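Long-range contacts in protein arginine N-methyltransferase SFM1 (Saccharomyces cerevisiae, PDB 5C74), which transfers a methyl group from S-adenosyl-L-methionine to an arginine of ribosomal protein S3, giving the monomethylated product: residues 1-5 with 144-148; 60-64 with 124-128. All coordinates share one frame; numbering follows the deposited sequence.

In the fold
Both contacts belong to the SPOUT-type alpha/beta domain built on a six-stranded parallel sheet, and their centres lie about 17 Å apart. Contact 1 seats helix 140-151 on strand 2-6. Contact 2 joins the loop after strand 56-57 to the turn between helix 116-123 and strand 128-131, and is nested inside the long loop that contact 1 closes. The centre of contact 1 lies about 7 Å from the centre of the chain, that of contact 2 about 18 Å. The two meet where Ile4, which points away from helix 140-151, packs its CG2 4.2 Å from Leu62 CB. The nickel ions, bound by Glu174 and by the tag histidines His207 to His210, have no ligand in either contact.

Contact 1: 1-5 with 144-148; sequences MKYII and IRTTQ
Tyr3 of the inner strand 2-6 lays its ring against Ile144, Thr147 and Gln148 of helix 140-151, a helix-on-sheet packing of the parallel alpha/beta SPOUT domain. The strand and helix segments run nearly antiparallel, at 156°, with their axes 10.5 Å apart. Starting at the backbone, Tyr3 CB and CG lie beside Ile144 CD1, each 4.1 Å from that methyl. Farther out, Ile144 CG2 sits over the middle of one ring face, 3.9 Å from the centroid of the Tyr3 ring, as a CH-pi contact. The ring edge runs into the helix: Tyr3 CE1 meets Thr147 CG2 at 3.7 Å. Thr147 turns this methyl to the tyrosine because CG2 is anti to its backbone N (chi1 of OG1 -65°), while OG1 bonds back to Ala143 O within the helix. At the tip, Tyr3 OH donates to Gln148 OE1 over 2.7 Å, in the carbonyl plane and on a lone pair. A phenylalanine in place of Tyr3 would probably leave Gln148 OE1 without the hydroxyl that grips it, and its amide freer to turn. Farther along the strand, Ile5 CD1 adds a methyl contact with Ile144 CD1, and Ile23 and Val27 of helix 14-27 also pack on Ile144. A bend at chi2 (-79°) helps bring OE1 of Gln148 to a point where three donors converge: Tyr3 OH, a water also held by Met1 O, and a second water that accepts from Met1 N and donates to OE1 across 3.0 Å.

Contact 2: 60-64 with 124-128; sequences KDLKG and YPNLL
One face of Tyr124 is covered by Lys63 CG, which stands above the middle of the ring, 3.5 Å from the centroid of the Tyr124 ring. This methylene is the bump and the broad aromatic face its bed, a CH-pi contact in which the two side chains run past each other in opposite directions. Lys63 CD, the next atom, lies 3.9 Å from Leu127 CD2, and bends at chi2 and chi3 then carry the end of the chain away. Beside the ring, the forked end of Leu62 fits among three residues. Its CD1 reaches tip to tip toward Leu127 CD2 at 4.0 Å and also touches Leu128 CD2, while its CD2 lies 4.1 Å from Tyr124 CE2. Leu120 of helix 116-123 packs on both Leu62 and Leu128, continuing the apolar layer. At the far edge of the ring the fit becomes polar: Tyr124 OH donates to Asp61 OD2 over 2.6 Å, meeting the syn lone pair with the carboxylate plane turned 78° from the ring. Asp61 CG stands between its backbone N and carbonyl carbon (chi1 70°), which lets the other oxygen, OD1, accept from Lys63 N at 2.9 Å, from above the carboxylate plane. One carboxylate thus grips both the tyrosine hydroxyl and its own loop. Across from it, Leu127 N bonds to Tyr124 O and closes the turn that follows helix 116-123. On the aspartate side, the bond from Gly64 N to Asp61 O closes a type I beta turn, overlaid by the Asp61-to-Lys63 bond that defines an Asx turn.

Contact 1: 1-5 with 144-148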
loop_
_atom_site.group_PDB
_atom_site.type_symbol
_atom_site.label_atom_id
_atom_site.label_comp_id
_atom_site.label_asym_id
_atom_site.label_seq_id
_atom_site.Cartn_x
_atom_site.Cartn_y
_atom_site.Cartn_z
ATOM N N MET A 1 -0.885 13.472 24.000
ATOM C CA MET A 1 -0.305 12.191 23.593
ATOM C C MET A 1 0.221 12.270 22.169
ATOM O O MET A 1 -0.360 12.931 21.311
ATOM C CB MET A 1 -1.343 11.065 23.712
ATOM C CG MET A 1 -0.821 9.661 23.379
ATOM S SD MET A 1 0.144 8.897 24.707
ATOM C CE MET A 1 -1.078 7.916 25.555
ATOM N N LYS A 2 1.327 11.586 21.914
ATOM C CA LYS A 2 1.841 11.498 20.562
ATOM C C LYS A 2 1.814 10.044 20.135
ATOM O O LYS A 2 1.819 9.155 20.979
ATOM C CB LYS A 2 3.239 12.074 20.483
ATOM C CG LYS A 2 3.232 13.589 20.704
ATOM C CD LYS A 2 4.617 14.130 20.943
ATOM C CE LYS A 2 4.657 14.854 22.272
ATOM N NZ LYS A 2 4.547 13.926 23.425
ATOM N N TYR A 3 1.772 9.811 18.826
ATOM C CA TYR A 3 1.501 8.484 18.294
ATOM C C TYR A 3 2.628 8.027 17.391
ATOM O O TYR A 3 3.089 8.785 16.546
ATOM C CB TYR A 3 0.185 8.493 17.537
ATOM C CG TYR A 3 -0.938 8.842 18.473
ATOM C CD1 TYR A 3 -1.534 7.862 19.255
ATOM C CD2 TYR A 3 -1.346 10.163 18.635
ATOM C CE1 TYR A 3 -2.544 8.184 20.154
ATOM C CE2 TYR A 3 -2.353 10.494 19.535
ATOM C CZ TYR A 3 -2.945 9.492 20.283
ATOM O OH TYR A 3 -3.932 9.809 21.183
ATOM N N ILE A 4 3.067 6.791 17.580
ATOM C CA ILE A 4 4.114 6.230 16.735
ATOM C C ILE A 4 3.551 4.997 16.041
ATOM O O ILE A 4 3.019 4.107 16.688
ATOM C CB ILE A 4 5.375 5.853 17.557
ATOM C CG1 ILE A 4 5.936 7.090 18.277
ATOM C CG2 ILE A 4 6.458 5.205 16.665
ATOM C CD1 ILE A 4 6.976 6.757 19.352
ATOM N N ILE A 5 3.651 4.947 14.718
ATOM C CA ILE A 5 3.173 3.776 13.989
ATOM C C ILE A 5 4.340 3.143 13.273
ATOM O O ILE A 5 4.993 3.794 12.468
ATOM C CB ILE A 5 2.080 4.137 12.947
ATOM C CG1 ILE A 5 0.857 4.756 13.627
ATOM C CG2 ILE A 5 1.676 2.897 12.150
ATOM C CD1 ILE A 5 -0.156 5.301 12.651
ATOM N N ILE A 144 -6.585 5.543 17.338
ATOM C CA ILE A 144 -6.050 6.838 17.721
ATOM C C ILE A 144 -7.177 7.754 18.187
ATOM O O ILE A 144 -7.027 8.441 19.193
ATOM C CB ILE A 144 -5.242 7.469 16.573
ATOM C CG1 ILE A 144 -3.955 6.649 16.399
ATOM C CG2 ILE A 144 -4.931 8.961 16.875
ATOM C CD1 ILE A 144 -3.007 7.153 15.343
ATOM N N ARG A 145 -8.324 7.737 17.504
ATOM C CA ARG A 145 -9.447 8.550 17.986
ATOM C C ARG A 145 -9.851 8.107 19.390
ATOM O O ARG A 145 -10.121 8.928 20.268
ATOM C CB ARG A 145 -10.659 8.458 17.049
ATOM C CG ARG A 145 -11.879 9.197 17.568
ATOM C CD ARG A 145 -12.955 9.297 16.497
ATOM N NE ARG A 145 -12.522 10.192 15.444
ATOM C CZ ARG A 145 -12.685 11.508 15.499
ATOM N NH1 ARG A 145 -13.300 12.060 16.543
ATOM N NH2 ARG A 145 -12.253 12.266 14.510
ATOM N N THR A 146 -9.898 6.800 19.589
ATOM C CA THR A 146 -10.288 6.246 20.871
ATOM C C THR A 146 -9.309 6.664 21.949
ATOM O O THR A 146 -9.711 7.046 23.046
ATOM C CB THR A 146 -10.377 4.713 20.817
ATOM O OG1 THR A 146 -11.406 4.328 19.886
ATOM C CG2 THR A 146 -10.701 4.155 22.204
ATOM N N THR A 147 -8.025 6.615 21.628
ATOM C CA THR A 147 -7.011 6.996 22.603
ATOM C C THR A 147 -7.141 8.475 22.987
ATOM O O THR A 147 -6.970 8.848 24.160
ATOM C CB THR A 147 -5.606 6.690 22.060
ATOM O OG1 THR A 147 -5.477 5.270 21.900
ATOM C CG2 THR A 147 -4.544 7.195 23.058
ATOM N N GLN A 148 -7.454 9.318 22.006
ATOM C CA GLN A 148 -7.668 10.738 22.270
ATOM C C GLN A 148 -8.846 10.949 23.221
ATOM O O GLN A 148 -8.787 11.766 24.144
ATOM C CB GLN A 148 -7.900 11.498 20.958
ATOM C CG GLN A 148 -6.668 11.582 20.085
ATOM C CD GLN A 148 -5.716 12.658 20.564
ATOM O OE1 GLN A 148 -4.708 12.370 21.209
ATOM N NE2 GLN A 148 -6.041 13.905 20.264
HETATM O O HOH W 1 -2.495 14.180 20.135
HETATM O O HOH W 2 -3.457 14.294 23.136
#

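Contact 2: 60-64 with 124-128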
loop_
_atom_site.group_PDB
_atom_site.type_symbol
_atom_site.label_atom_id
_atom_site.label_comp_id
_atom_site.label_asym_id
_atom_site.label_seq_id
_atom_site.Cartn_x
_atom_site.Cartn_y
_atom_site.Cartn_z
ATOM N N LYS A 60 14.564 4.646 11.031
ATOM C CA LYS A 60 14.996 4.225 12.370
ATOM C C LYS A 60 13.818 3.687 13.179
ATOM O O LYS A 60 12.673 4.019 12.889
ATOM C CB LYS A 60 15.632 5.393 13.127
ATOM C CG LYS A 60 16.868 5.985 12.449
ATOM C CD LYS A 60 17.501 7.037 13.344
ATOM C CE LYS A 60 18.672 7.723 12.651
ATOM N NZ LYS A 60 18.279 8.448 11.396
ATOM N N ASP A 61 14.080 2.897 14.217
ATOM C CA ASP A 61 12.963 2.455 15.042
ATOM C C ASP A 61 12.592 3.552 16.036
ATOM O O ASP A 61 13.163 4.652 16.009
ATOM C CB ASP A 61 13.267 1.123 15.754
ATOM C CG ASP A 61 14.322 1.231 16.861
ATOM O OD1 ASP A 61 14.668 2.339 17.330
ATOM O OD2 ASP A 61 14.798 0.158 17.286
ATOM N N LEU A 62 11.655 3.255 16.926
ATOM C CA LEU A 62 11.073 4.305 17.757
ATOM C C LEU A 62 12.114 4.967 18.655
ATOM O O LEU A 62 11.959 6.127 19.045
ATOM C CB LEU A 62 9.907 3.748 18.594
ATOM C CG LEU A 62 10.189 2.828 19.791
ATOM C CD1 LEU A 62 8.899 2.586 20.565
ATOM C CD2 LEU A 62 10.813 1.492 19.402
ATOM N N LYS A 63 13.189 4.252 18.962
ATOM C CA LYS A 63 14.232 4.806 19.818
ATOM C C LYS A 63 15.187 5.721 19.050
ATOM O O LYS A 63 16.080 6.322 19.640
ATOM C CB LYS A 63 15.004 3.683 20.510
ATOM C CG LYS A 63 14.270 3.139 21.743
ATOM C CD LYS A 63 14.316 4.148 22.898
ATOM C CE LYS A 63 15.678 4.119 23.585
ATOM N NZ LYS A 63 15.801 5.167 24.635
ATOM N N GLY A 64 14.986 5.845 17.740
ATOM C CA GLY A 64 15.781 6.772 16.935
ATOM C C GLY A 64 15.009 8.032 16.559
ATOM O O GLY A 64 15.522 8.937 15.903
ATOM N N TYR A 124 14.206 -3.311 24.045
ATOM C CA TYR A 124 14.128 -2.189 24.989
ATOM C C TYR A 124 13.294 -2.551 26.220
ATOM O O TYR A 124 12.174 -2.059 26.383
ATOM C CB TYR A 124 13.536 -0.962 24.286
ATOM C CG TYR A 124 14.254 -0.629 22.991
ATOM C CD1 TYR A 124 15.589 -0.243 23.004
ATOM C CD2 TYR A 124 13.602 -0.702 21.760
ATOM C CE1 TYR A 124 16.263 0.055 21.823
ATOM C CE2 TYR A 124 14.270 -0.393 20.569
ATOM C CZ TYR A 124 15.598 -0.021 20.612
ATOM O OH TYR A 124 16.278 0.290 19.448
ATOM N N PRO A 125 13.845 -3.414 27.093
ATOM C CA PRO A 125 13.025 -3.979 28.170
ATOM C C PRO A 125 12.551 -2.953 29.206
ATOM O O PRO A 125 11.544 -3.209 29.861
ATOM C CB PRO A 125 13.951 -5.033 28.800
ATOM C CG PRO A 125 15.324 -4.673 28.365
ATOM C CD PRO A 125 15.176 -4.038 27.019
ATOM N N ASN A 126 13.236 -1.820 29.334
ATOM C CA ASN A 126 12.810 -0.759 30.255
ATOM C C ASN A 126 11.777 0.206 29.672
ATOM O O ASN A 126 11.214 1.041 30.383
ATOM C CB ASN A 126 14.019 0.058 30.702
ATOM C CG ASN A 126 15.037 -0.768 31.438
ATOM O OD1 ASN A 126 14.687 -1.669 32.200
ATOM N ND2 ASN A 126 16.313 -0.465 31.222
ATOM N N LEU A 127 11.540 0.113 28.373
ATOM C CA LEU A 127 10.848 1.204 27.676
ATOM C C LEU A 127 9.313 1.175 27.714
ATOM O O LEU A 127 8.672 2.191 27.997
ATOM C CB LEU A 127 11.302 1.225 26.213
ATOM C CG LEU A 127 10.676 2.300 25.334
ATOM C CD1 LEU A 127 11.046 3.679 25.843
ATOM C CD2 LEU A 127 11.116 2.104 23.866
ATOM N N LEU A 128 8.723 0.022 27.410
ATOM C CA LEU A 128 7.303 -0.025 27.058
ATOM C C LEU A 128 6.395 -0.601 28.143
ATOM O O LEU A 128 6.788 -1.492 28.894
ATOM C CB LEU A 128 7.119 -0.856 25.783
ATOM C CG LEU A 128 7.976 -0.375 24.616
ATOM C CD1 LEU A 128 8.165 -1.491 23.615
ATOM C CD2 LEU A 128 7.305 0.809 23.977
#